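Local coordinates for protein H subunit of photosynthetic reaction center complex (Rhodopseudomonas palustris, PDB 6Z5S) that probably forms the cytoplasmic cap of the photosynthetic reaction centre, carrying one membrane-spanning helix and, as in related centres, shielding the quinone side of the complex, at residues Lys33-Pro38 with Lys71-Thr76; Asn78-Val83 with Tyr112-Asp117; Pro127-Leu132 with Asp225-Leu230; Arg133-Met138 with Val168-Val173. One frame throughout, in Å; residues are numbered along the deposited sequence.

Contact 1 of 4, residues Lys33-Pro38 with Lys71-Thr76; sequences KREGYP and KTVPST
The backbones pass at R34-E35 and V73-P74, the nearest alpha carbons being E35 CA and P74 CA, 4.8 Å apart. No backbone hydrogen bond joins the two segments. K71-V73 ends a strand, whereas K33-P38 follows helix 9-31 without regular structure. The peptide bond between V73 and P74 is cis, and R34 O comes against the proline, 3.3 Å from P74 CA; the proline nitrogen has no hydrogen to offer it.

The side chain that reaches V73 and S75 is E35. Its CG is anti to the carbonyl carbon (chi1 -63°), and a bend at the next bond brings the carboxylate to S75. S75 N gives E35 OE1 a weak hydrogen bond of 3.5 Å, long but nearly straight at 165°. The other oxygen, E35 OE2, lies 3.9 Å from V73 CG1, the two side chains crossing at about a right angle. S75 centres an inverse gamma turn, and its OG accepts a bond from K71 NZ.

The stronger partner of E35 OE1 lies outside both segments, a basic side chain of another protein's chain. With E35 cut back to an alanine, that basic group is likely to lose its mate and S75 N its acceptor. The chemistry implies a shared carboxylate, one oxygen serving both an intersubunit ion pair and a weak link within the chain.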
loop_
_atom_site.group_PDB
_atom_site.type_symbol
_atom_site.label_atom_id
_atom_site.label_comp_id
_atom_site.label_asym_id
_atom_site.label_seq_id
_atom_site.Cartn_x
_atom_site.Cartn_y
_atom_site.Cartn_z
ATOM N N LYS D 33 14.303 8.729 16.713
ATOM C CA LYS D 33 14.916 8.891 18.022
ATOM C C LYS D 33 14.779 10.305 18.559
ATOM O O LYS D 33 15.642 10.766 19.310
ATOM C CB LYS D 33 16.384 8.484 17.968
ATOM C CG LYS D 33 16.574 7.046 17.586
ATOM C CD LYS D 33 17.897 6.526 18.047
ATOM C CE LYS D 33 18.031 5.064 17.718
ATOM N NZ LYS D 33 19.321 4.523 18.188
ATOM N N ARG D 34 13.711 11.000 18.199
ATOM C CA ARG D 34 13.465 12.339 18.700
ATOM C C ARG D 34 12.669 12.347 19.995
ATOM O O ARG D 34 12.480 13.414 20.580
ATOM C CB ARG D 34 12.743 13.173 17.643
ATOM C CG ARG D 34 13.604 13.539 16.453
ATOM C CD ARG D 34 13.061 14.759 15.749
ATOM N NE ARG D 34 13.901 15.177 14.635
ATOM C CZ ARG D 34 14.998 15.915 14.759
ATOM N NH1 ARG D 34 15.400 16.321 15.953
ATOM N NH2 ARG D 34 15.693 16.249 13.687
ATOM N N GLU D 35 12.194 11.194 20.452
ATOM C CA GLU D 35 11.557 11.078 21.753
ATOM C C GLU D 35 12.111 9.849 22.447
ATOM O O GLU D 35 12.400 8.844 21.797
ATOM C CB GLU D 35 10.030 10.965 21.649
ATOM C CG GLU D 35 9.338 12.172 21.040
ATOM C CD GLU D 35 8.864 13.176 22.078
ATOM O OE1 GLU D 35 9.113 12.963 23.280
ATOM O OE2 GLU D 35 8.235 14.180 21.689
ATOM N N GLY D 36 12.260 9.935 23.762
ATOM C CA GLY D 36 12.641 8.779 24.543
ATOM C C GLY D 36 14.118 8.504 24.618
ATOM O O GLY D 36 14.507 7.360 24.856
ATOM N N TYR D 37 14.959 9.512 24.430
ATOM C CA TYR D 37 16.398 9.324 24.444
ATOM C C TYR D 37 17.047 10.452 25.225
ATOM O O TYR D 37 16.528 11.573 25.243
ATOM C CB TYR D 37 16.968 9.272 23.023
ATOM C CG TYR D 37 16.729 7.946 22.362
ATOM C CD1 TYR D 37 15.559 7.703 21.665
ATOM C CD2 TYR D 37 17.658 6.931 22.455
ATOM C CE1 TYR D 37 15.327 6.495 21.075
ATOM C CE2 TYR D 37 17.436 5.715 21.861
ATOM C CZ TYR D 37 16.268 5.502 21.175
ATOM O OH TYR D 37 16.044 4.288 20.578
ATOM N N PRO D 38 18.184 10.191 25.881
ATOM C CA PRO D 38 18.948 8.942 25.921
ATOM C C PRO D 38 18.257 7.826 26.682
ATOM O O PRO D 38 17.304 8.067 27.408
ATOM C CB PRO D 38 20.240 9.343 26.634
ATOM C CG PRO D 38 20.260 10.819 26.617
ATOM C CD PRO D 38 18.849 11.244 26.656
ATOM N N LYS D 71 8.079 25.030 20.897
ATOM C CA LYS D 71 8.209 23.762 21.597
ATOM C C LYS D 71 9.399 23.002 21.044
ATOM O O LYS D 71 9.480 22.773 19.839
ATOM C CB LYS D 71 6.950 22.919 21.455
ATOM C CG LYS D 71 7.048 21.583 22.143
ATOM C CD LYS D 71 6.959 21.747 23.641
ATOM C CE LYS D 71 6.874 20.406 24.338
ATOM N NZ LYS D 71 8.124 19.627 24.184
ATOM N N THR D 72 10.314 22.602 21.910
ATOM C CA THR D 72 11.474 21.830 21.493
ATOM C C THR D 72 11.295 20.383 21.920
ATOM O O THR D 72 11.126 20.102 23.108
ATOM C CB THR D 72 12.760 22.401 22.076
ATOM O OG1 THR D 72 12.982 23.705 21.538
ATOM C CG2 THR D 72 13.917 21.524 21.707
ATOM N N VAL D 73 11.329 19.474 20.953
ATOM C CA VAL D 73 11.307 18.044 21.239
ATOM C C VAL D 73 12.744 17.545 21.222
ATOM O O VAL D 73 13.573 18.086 20.476
ATOM C CB VAL D 73 10.429 17.275 20.242
ATOM C CG1 VAL D 73 8.995 17.721 20.364
ATOM C CG2 VAL D 73 10.932 17.460 18.831
ATOM N N PRO D 74 13.098 16.526 22.016
ATOM C CA PRO D 74 12.286 15.695 22.912
ATOM C C PRO D 74 11.601 16.439 24.052
ATOM O O PRO D 74 12.131 17.421 24.563
ATOM C CB PRO D 74 13.310 14.710 23.474
ATOM C CG PRO D 74 14.593 15.406 23.356
ATOM C CD PRO D 74 14.511 16.131 22.066
ATOM N N SER D 75 10.420 15.964 24.437
ATOM C CA SER D 75 9.672 16.534 25.555
ATOM C C SER D 75 10.086 15.833 26.846
ATOM O O SER D 75 9.371 15.005 27.409
ATOM C CB SER D 75 8.175 16.411 25.308
ATOM O OG SER D 75 7.788 17.112 24.145
ATOM N N THR D 76 11.278 16.193 27.318
ATOM C CA THR D 76 11.852 15.502 28.465
ATOM C C THR D 76 11.070 15.776 29.744
ATOM O O THR D 76 11.061 14.940 30.652
ATOM C CB THR D 76 13.313 15.905 28.627
ATOM O OG1 THR D 76 13.995 15.692 27.388
ATOM C CG2 THR D 76 13.983 15.070 29.697
#

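Contact 2 of 4, residues Asn78-Val83 with Tyr112-Asp117; sequences NDRPNV and YAQRAD
A guanidinium-on-tyrosine stack, R80 against Y112, dominates this contact between two loops of the H-chain N-terminal region: one following strand 70-73, the other following helix 102-105. The planes are only 6° apart and the centres 3.9 Å, with R80 CZ over the ring face, so the pair is also cation-pi. Y112 CG sits between the backbone N and the carbonyl carbon (chi1 55°), which turns the ring up to meet the arginine. V83 CG1 lies against the opposite face of the guanidinium, offset toward the rim, 3.9 Å above the plane.

The nitrogens of the same group are engaged too. R80 NH2 makes a weak bond of 3.3 Å to Y112 O, while NH1 and NH2 have further acceptors in D105 O and G106 O. A leucine in place of R80 would probably leave Y112 O, D105 O and G106 O without this donor group and the Y112 face without its cation.

Alongside, Q114 N bonds N78 O at 3.3 Å. N78 OD1 and Q114 O are 3.1 Å apart as two acceptors, with no bond between them; N78 ND2 instead bonds to the backbone of another protein's chain.

Helix 229-245 borders the second loop, where Y112 packs on D233 and K234 and Q114 on L230, while the first loop runs on to strand 85-87.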
loop_
_atom_site.group_PDB
_atom_site.type_symbol
_atom_site.label_atom_id
_atom_site.label_comp_id
_atom_site.label_asym_id
_atom_site.label_seq_id
_atom_site.Cartn_x
_atom_site.Cartn_y
_atom_site.Cartn_z
ATOM N N ASN D 78 7.982 15.636 30.049
ATOM C CA ASN D 78 6.804 14.783 30.055
ATOM C C ASN D 78 7.097 13.376 30.549
ATOM O O ASN D 78 6.173 12.564 30.639
ATOM C CB ASN D 78 6.201 14.706 28.652
ATOM C CG ASN D 78 5.674 16.037 28.173
ATOM O OD1 ASN D 78 6.089 17.087 28.650
ATOM N ND2 ASN D 78 4.752 15.999 27.227
ATOM N N ASP D 79 8.351 13.074 30.890
ATOM C CA ASP D 79 8.754 11.685 31.069
ATOM C C ASP D 79 8.194 11.070 32.340
ATOM O O ASP D 79 7.880 9.875 32.349
ATOM C CB ASP D 79 10.273 11.579 31.077
ATOM C CG ASP D 79 10.872 11.766 29.712
ATOM O OD1 ASP D 79 10.106 11.950 28.747
ATOM O OD2 ASP D 79 12.111 11.730 29.601
ATOM N N ARG D 80 8.063 11.852 33.413
ATOM C CA ARG D 80 7.788 11.319 34.743
ATOM C C ARG D 80 8.770 10.196 35.046
ATOM O O ARG D 80 8.369 9.030 35.130
ATOM C CB ARG D 80 6.354 10.805 34.862
ATOM C CG ARG D 80 5.295 11.874 34.815
ATOM C CD ARG D 80 3.922 11.266 34.992
ATOM N NE ARG D 80 3.673 10.848 36.364
ATOM C CZ ARG D 80 3.135 9.686 36.707
ATOM N NH1 ARG D 80 2.945 9.400 37.982
ATOM N NH2 ARG D 80 2.797 8.808 35.779
ATOM N N PRO D 81 10.048 10.500 35.204
ATOM C CA PRO D 81 11.053 9.440 35.332
ATOM C C PRO D 81 10.887 8.592 36.576
ATOM O O PRO D 81 10.823 7.364 36.490
ATOM C CB PRO D 81 12.374 10.216 35.370
ATOM C CG PRO D 81 12.048 11.569 34.854
ATOM C CD PRO D 81 10.652 11.836 35.258
ATOM N N ASN D 82 10.818 9.227 37.737
ATOM C CA ASN D 82 10.719 8.525 39.008
ATOM C C ASN D 82 9.257 8.436 39.417
ATOM O O ASN D 82 8.586 9.462 39.563
ATOM C CB ASN D 82 11.545 9.233 40.076
ATOM C CG ASN D 82 11.422 10.733 39.993
ATOM O OD1 ASN D 82 11.598 11.317 38.926
ATOM N ND2 ASN D 82 11.125 11.370 41.118
ATOM N N VAL D 83 8.768 7.213 39.596
ATOM C CA VAL D 83 7.392 6.947 39.966
ATOM C C VAL D 83 7.381 5.916 41.089
ATOM O O VAL D 83 8.424 5.488 41.575
ATOM C CB VAL D 83 6.546 6.472 38.769
ATOM C CG1 VAL D 83 6.416 7.575 37.747
ATOM C CG2 VAL D 83 7.182 5.262 38.137
ATOM N N TYR D 112 0.471 8.117 32.989
ATOM C CA TYR D 112 0.193 9.276 32.161
ATOM C C TYR D 112 1.481 10.053 31.969
ATOM O O TYR D 112 2.484 9.811 32.638
ATOM C CB TYR D 112 -0.889 10.168 32.774
ATOM C CG TYR D 112 -0.599 10.612 34.183
ATOM C CD1 TYR D 112 -0.975 9.838 35.263
ATOM C CD2 TYR D 112 0.047 11.809 34.434
ATOM C CE1 TYR D 112 -0.714 10.236 36.546
ATOM C CE2 TYR D 112 0.310 12.214 35.715
ATOM C CZ TYR D 112 -0.073 11.425 36.767
ATOM O OH TYR D 112 0.186 11.821 38.054
ATOM N N ALA D 113 1.455 10.979 31.025
ATOM C CA ALA D 113 2.584 11.855 30.775
ATOM C C ALA D 113 2.341 13.204 31.432
ATOM O O ALA D 113 1.204 13.658 31.557
ATOM C CB ALA D 113 2.815 12.039 29.277
ATOM N N GLN D 114 3.426 13.843 31.857
ATOM C CA GLN D 114 3.344 15.172 32.449
ATOM C C GLN D 114 3.150 16.201 31.337
ATOM O O GLN D 114 4.033 16.989 31.002
ATOM C CB GLN D 114 4.583 15.470 33.277
ATOM C CG GLN D 114 4.363 16.544 34.311
ATOM C CD GLN D 114 3.389 16.115 35.376
ATOM O OE1 GLN D 114 3.487 15.017 35.914
ATOM N NE2 GLN D 114 2.432 16.976 35.681
ATOM N N ARG D 115 1.958 16.170 30.753
ATOM C CA ARG D 115 1.614 17.107 29.700
ATOM C C ARG D 115 1.431 18.506 30.272
ATOM O O ARG D 115 1.364 18.714 31.486
ATOM C CB ARG D 115 0.342 16.667 28.985
ATOM C CG ARG D 115 0.410 15.295 28.368
ATOM C CD ARG D 115 -0.775 15.062 27.462
ATOM N NE ARG D 115 -0.521 15.491 26.101
ATOM C CZ ARG D 115 -1.411 15.425 25.123
ATOM N NH1 ARG D 115 -2.622 14.947 25.355
ATOM N NH2 ARG D 115 -1.086 15.842 23.915
ATOM N N ALA D 116 1.351 19.481 29.375
ATOM C CA ALA D 116 1.117 20.854 29.792
ATOM C C ALA D 116 -0.258 20.979 30.429
ATOM O O ALA D 116 -1.246 20.439 29.925
ATOM C CB ALA D 116 1.234 21.797 28.599
ATOM N N ASP D 117 -0.322 21.687 31.552
ATOM C CA ASP D 117 -1.586 21.861 32.262
ATOM C C ASP D 117 -2.331 23.054 31.669
ATOM O O ASP D 117 -2.536 24.093 32.297
ATOM C CB ASP D 117 -1.348 22.022 33.756
ATOM C CG ASP D 117 -2.547 21.609 34.578
ATOM O OD1 ASP D 117 -2.411 21.457 35.808
ATOM O OD2 ASP D 117 -3.633 21.434 33.989
#

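Contact 3 of 4, residues Pro127-Leu132 with Asp225-Leu230; sequences PIIVPL and DQVSKL
D225 meets P131 and V130 chiefly through its backbone: D225 O lies 3.3 Å from P131 CD and 3.8 Å from V130 CG1. Its carboxylate reaches the same proline from another point, D225 OD1 standing 3.8 Å from P131 CG, with the two side chains at about a right angle. That oxygen is mainly held by R133 NE in a salt bridge, so the proline ring packs beside an ion pair.

Q226 comes next, against P127, the two side chains crossing at a slant. Its CG is placed between the backbone N and the carbonyl carbon (chi1 79°), and the extended chain beyond carries Q226 OE1 to 3.5 Å from P127 CG.

At V227 the contact turns wholly apolar, V227 CG1 resting 3.8 Å from I129 CG2. Both residues also pack on E232, one turn into the following helix. No hydrogen bond crosses between the segments.

S228 then caps helix 229-245. Its side chain bonds a backbone N of the first turn, and its own N is taken by E231 OE1, the reciprocal pattern of a capping box. The contact thus runs the lead-in to this helix alongside strand 129-131 in the opposite direction, the outermost strand within this chain, paired in the sheet with strand 161-169.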
loop_
_atom_site.group_PDB
_atom_site.type_symbol
_atom_site.label_atom_id
_atom_site.label_comp_id
_atom_site.label_asym_id
_atom_site.label_seq_id
_atom_site.Cartn_x
_atom_site.Cartn_y
_atom_site.Cartn_z
ATOM N N PRO D 127 -10.503 26.639 23.947
ATOM C CA PRO D 127 -10.456 25.192 24.184
ATOM C C PRO D 127 -11.372 24.450 23.225
ATOM O O PRO D 127 -12.510 24.856 22.988
ATOM C CB PRO D 127 -10.921 25.060 25.635
ATOM C CG PRO D 127 -10.574 26.365 26.246
ATOM C CD PRO D 127 -10.786 27.388 25.180
ATOM N N ILE D 128 -10.862 23.358 22.665
ATOM C CA ILE D 128 -11.639 22.589 21.704
ATOM C C ILE D 128 -12.509 21.538 22.382
ATOM O O ILE D 128 -13.562 21.177 21.852
ATOM C CB ILE D 128 -10.718 21.940 20.663
ATOM C CG1 ILE D 128 -9.713 21.017 21.338
ATOM C CG2 ILE D 128 -9.992 22.998 19.875
ATOM C CD1 ILE D 128 -8.796 20.325 20.375
ATOM N N ILE D 129 -12.094 21.025 23.536
ATOM C CA ILE D 129 -12.884 20.048 24.273
ATOM C C ILE D 129 -13.695 20.825 25.301
ATOM O O ILE D 129 -13.159 21.310 26.295
ATOM C CB ILE D 129 -12.006 18.984 24.926
ATOM C CG1 ILE D 129 -11.136 18.304 23.875
ATOM C CG2 ILE D 129 -12.866 17.965 25.638
ATOM C CD1 ILE D 129 -10.443 17.071 24.373
ATOM N N VAL D 130 -14.996 20.948 25.053
ATOM C CA VAL D 130 -15.861 21.761 25.909
ATOM C C VAL D 130 -17.176 21.044 26.118
ATOM O O VAL D 130 -17.593 20.211 25.304
ATOM C CB VAL D 130 -16.124 23.151 25.299
ATOM C CG1 VAL D 130 -14.850 23.958 25.251
ATOM C CG2 VAL D 130 -16.705 23.008 23.916
ATOM N N PRO D 131 -17.861 21.349 27.218
ATOM C CA PRO D 131 -19.212 20.814 27.401
ATOM C C PRO D 131 -20.155 21.408 26.370
ATOM O O PRO D 131 -19.963 22.529 25.902
ATOM C CB PRO D 131 -19.586 21.257 28.819
ATOM C CG PRO D 131 -18.315 21.678 29.450
ATOM C CD PRO D 131 -17.454 22.186 28.355
ATOM N N LEU D 132 -21.183 20.637 26.011
ATOM C CA LEU D 132 -22.127 21.115 25.009
ATOM C C LEU D 132 -22.834 22.384 25.458
ATOM O O LEU D 132 -23.241 23.196 24.620
ATOM C CB LEU D 132 -23.151 20.036 24.676
ATOM C CG LEU D 132 -22.774 19.129 23.513
ATOM C CD1 LEU D 132 -23.873 18.125 23.259
ATOM C CD2 LEU D 132 -22.513 19.959 22.278
ATOM N N ASP D 225 -15.571 24.232 32.635
ATOM C CA ASP D 225 -15.987 24.174 31.241
ATOM C C ASP D 225 -14.808 23.984 30.298
ATOM O O ASP D 225 -14.944 24.197 29.091
ATOM C CB ASP D 225 -16.764 25.432 30.865
ATOM C CG ASP D 225 -18.080 25.536 31.598
ATOM O OD1 ASP D 225 -18.631 24.486 31.985
ATOM O OD2 ASP D 225 -18.566 26.670 31.782
ATOM N N GLN D 226 -13.653 23.589 30.818
ATOM C CA GLN D 226 -12.514 23.288 29.973
ATOM C C GLN D 226 -11.620 22.303 30.703
ATOM O O GLN D 226 -11.549 22.299 31.933
ATOM C CB GLN D 226 -11.744 24.553 29.592
ATOM C CG GLN D 226 -10.822 25.065 30.667
ATOM C CD GLN D 226 -10.248 26.418 30.330
ATOM O OE1 GLN D 226 -10.893 27.226 29.668
ATOM N NE2 GLN D 226 -9.032 26.674 30.783
ATOM N N VAL D 227 -10.948 21.461 29.932
ATOM C CA VAL D 227 -10.088 20.419 30.468
ATOM C C VAL D 227 -8.717 20.549 29.825
ATOM O O VAL D 227 -8.605 20.764 28.614
ATOM C CB VAL D 227 -10.697 19.018 30.239
ATOM C CG1 VAL D 227 -10.907 18.753 28.763
ATOM C CG2 VAL D 227 -9.822 17.946 30.852
ATOM N N SER D 228 -7.675 20.450 30.639
ATOM C CA SER D 228 -6.311 20.577 30.160
ATOM C C SER D 228 -5.790 19.234 29.664
ATOM O O SER D 228 -6.347 18.175 29.952
ATOM C CB SER D 228 -5.410 21.119 31.263
ATOM O OG SER D 228 -5.096 20.107 32.194
ATOM N N LYS D 229 -4.694 19.286 28.907
ATOM C CA LYS D 229 -4.075 18.060 28.418
ATOM C C LYS D 229 -3.635 17.168 29.568
ATOM O O LYS D 229 -3.737 15.936 29.488
ATOM C CB LYS D 229 -2.889 18.403 27.521
ATOM C CG LYS D 229 -3.279 18.824 26.122
ATOM C CD LYS D 229 -2.092 19.351 25.350
ATOM C CE LYS D 229 -1.863 20.818 25.629
ATOM N NZ LYS D 229 -0.703 21.335 24.864
ATOM N N LEU D 230 -3.149 17.774 30.650
ATOM C CA LEU D 230 -2.707 16.996 31.799
ATOM C C LEU D 230 -3.871 16.241 32.422
ATOM O O LEU D 230 -3.759 15.053 32.738
ATOM C CB LEU D 230 -2.051 17.913 32.824
ATOM C CG LEU D 230 -1.409 17.196 34.003
ATOM C CD1 LEU D 230 -0.415 16.175 33.510
ATOM C CD2 LEU D 230 -0.738 18.194 34.911
#

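Contact 4 of 4, residues Arg133-Met138 with Val168-Val173; sequences RAAKGM and VDRAEV
M138 and V168 approach tip to tip, with M138 SD 4.1 Å from V168 CG2, while the methyl at the end of the same thioether turns aside to V173. M138 CE lies 3.6 Å from V173 CG1 and 4.0 Å from V173 CB, the two side chains meeting at an oblique angle. One flexible chain therefore serves two valines at once: the sulfur abuts the first and the terminal methyl the second. The last bend does this, since chi3 at 59° folds CE away from the line of the extended inner chain. On the way CE also passes D169 O at 4.3 Å.

The valines stand at the two ends of a hairpin connection. Strand 161-169 finishes near V168 and strand 174-182 starts just beyond V173, both in the antiparallel sheet of the PRC-barrel domain. The methionine is delivered by a type II beta turn, A135 to M138, in which G137 takes a positive phi of 110° that would crowd a side chain against the preceding carbonyl.

A second, lighter touch flanks the first. A135 CB points at the hairpin and comes within 4.4 Å of R170 CD, so the aliphatic part of the arginine meets the turn, and V130 of the neighbouring strand packs on both. The guanidinium is turned elsewhere, to D124 in a salt bridge and to P127 O. Apolar side chains of another protein's chain also pack on M138, V168 and V173.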
loop_
_atom_site.group_PDB
_atom_site.type_symbol
_atom_site.label_atom_id
_atom_site.label_comp_id
_atom_site.label_asym_id
_atom_site.label_seq_id
_atom_site.Cartn_x
_atom_site.Cartn_y
_atom_site.Cartn_z
ATOM N N ARG D 133 -22.978 22.581 26.767
ATOM C CA ARG D 133 -23.510 23.838 27.275
ATOM C C ARG D 133 -22.617 25.024 26.940
ATOM O O ARG D 133 -23.068 26.168 27.031
ATOM C CB ARG D 133 -23.695 23.751 28.785
ATOM C CG ARG D 133 -22.396 23.573 29.529
ATOM C CD ARG D 133 -22.591 23.628 31.023
ATOM N NE ARG D 133 -21.354 23.316 31.726
ATOM C CZ ARG D 133 -21.048 22.112 32.193
ATOM N NH1 ARG D 133 -19.896 21.917 32.816
ATOM N NH2 ARG D 133 -21.894 21.105 32.041
ATOM N N ALA D 134 -21.366 24.780 26.557
ATOM C CA ALA D 134 -20.428 25.847 26.244
ATOM C C ALA D 134 -20.113 25.966 24.763
ATOM O O ALA D 134 -19.382 26.882 24.378
ATOM C CB ALA D 134 -19.120 25.647 27.019
ATOM N N ALA D 135 -20.630 25.071 23.928
ATOM C CA ALA D 135 -20.418 25.114 22.485
ATOM C C ALA D 135 -21.786 25.265 21.833
ATOM O O ALA D 135 -22.414 24.276 21.451
ATOM C CB ALA D 135 -19.699 23.865 21.991
ATOM N N LYS D 136 -22.246 26.503 21.708
ATOM C CA LYS D 136 -23.560 26.754 21.141
ATOM C C LYS D 136 -23.518 26.611 19.629
ATOM O O LYS D 136 -22.584 27.076 18.970
ATOM C CB LYS D 136 -24.057 28.144 21.530
ATOM C CG LYS D 136 -24.202 28.362 23.033
ATOM C CD LYS D 136 -25.383 27.591 23.619
ATOM C CE LYS D 136 -24.955 26.275 24.261
ATOM N NZ LYS D 136 -26.090 25.576 24.922
ATOM N N GLY D 137 -24.537 25.959 19.084
ATOM C CA GLY D 137 -24.594 25.632 17.676
ATOM C C GLY D 137 -24.448 24.159 17.384
ATOM O O GLY D 137 -24.705 23.742 16.249
ATOM N N MET D 138 -24.054 23.358 18.367
ATOM C CA MET D 138 -23.875 21.928 18.191
ATOM C C MET D 138 -24.954 21.172 18.949
ATOM O O MET D 138 -25.516 21.669 19.929
ATOM C CB MET D 138 -22.492 21.488 18.667
ATOM C CG MET D 138 -21.367 22.368 18.163
ATOM S SD MET D 138 -19.755 21.702 18.582
ATOM C CE MET D 138 -19.855 20.113 17.776
ATOM N N VAL D 168 -17.632 17.686 23.967
ATOM C CA VAL D 168 -17.382 17.478 22.552
ATOM C C VAL D 168 -16.148 18.255 22.125
ATOM O O VAL D 168 -15.716 19.207 22.780
ATOM C CB VAL D 168 -18.590 17.881 21.685
ATOM C CG1 VAL D 168 -19.820 17.132 22.132
ATOM C CG2 VAL D 168 -18.815 19.368 21.767
ATOM N N ASP D 169 -15.590 17.826 21.000
ATOM C CA ASP D 169 -14.452 18.470 20.368
ATOM C C ASP D 169 -14.966 19.391 19.272
ATOM O O ASP D 169 -15.750 18.967 18.419
ATOM C CB ASP D 169 -13.505 17.420 19.786
ATOM C CG ASP D 169 -12.198 18.009 19.296
ATOM O OD1 ASP D 169 -12.135 19.225 19.033
ATOM O OD2 ASP D 169 -11.219 17.244 19.173
ATOM N N ARG D 170 -14.539 20.646 19.302
ATOM C CA ARG D 170 -14.921 21.584 18.261
ATOM C C ARG D 170 -14.000 21.450 17.054
ATOM O O ARG D 170 -12.836 21.060 17.172
ATOM C CB ARG D 170 -14.879 23.015 18.782
ATOM C CG ARG D 170 -15.727 23.263 20.002
ATOM C CD ARG D 170 -15.745 24.739 20.349
ATOM N NE ARG D 170 -14.400 25.280 20.505
ATOM C CZ ARG D 170 -13.775 26.009 19.587
ATOM N NH1 ARG D 170 -12.548 26.454 19.814
ATOM N NH2 ARG D 170 -14.374 26.287 18.439
ATOM N N ALA D 171 -14.556 21.745 15.878
ATOM C CA ALA D 171 -13.848 21.722 14.600
ATOM C C ALA D 171 -13.525 20.295 14.179
ATOM O O ALA D 171 -13.105 20.054 13.044
ATOM C CB ALA D 171 -12.574 22.570 14.657
ATOM N N GLU D 172 -13.720 19.344 15.089
ATOM C CA GLU D 172 -13.785 17.921 14.775
ATOM C C GLU D 172 -15.003 17.446 15.551
ATOM O O GLU D 172 -14.869 16.994 16.690
ATOM C CB GLU D 172 -12.517 17.179 15.188
ATOM C CG GLU D 172 -11.229 17.963 14.990
ATOM C CD GLU D 172 -10.048 17.355 15.731
ATOM O OE1 GLU D 172 -9.709 17.853 16.825
ATOM O OE2 GLU D 172 -9.452 16.385 15.216
ATOM N N VAL D 173 -16.181 17.545 14.943
ATOM C CA VAL D 173 -17.414 17.325 15.689
ATOM C C VAL D 173 -17.438 15.875 16.164
ATOM O O VAL D 173 -17.542 14.936 15.370
ATOM C CB VAL D 173 -18.650 17.691 14.856
ATOM C CG1 VAL D 173 -18.589 19.152 14.503
ATOM C CG2 VAL D 173 -18.704 16.903 13.562
#

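Overall arrangement
From the N terminus the chain leaves helix 9-31, and contact 1 closes the first loop by bringing the end of strand 70-73 back to the loop that follows the helix. Contact 2 opens soon after and closes a second loop at 112-117. These two are in series, within the H-chain N-terminal region. Contact 3 then spans the longest interval, from strand 129-131 to the start of helix 229-245, and contact 4 is nested inside it, about 10 Å away between centres. Those two share a sheet through strands 129-131 and 161-169, probably hydrogen-bonded through V130 O and V168 N. A probable hydrogen bond between D117 and S228 links contact 2 to contact 3; contacts 1 and 4 lie farthest apart.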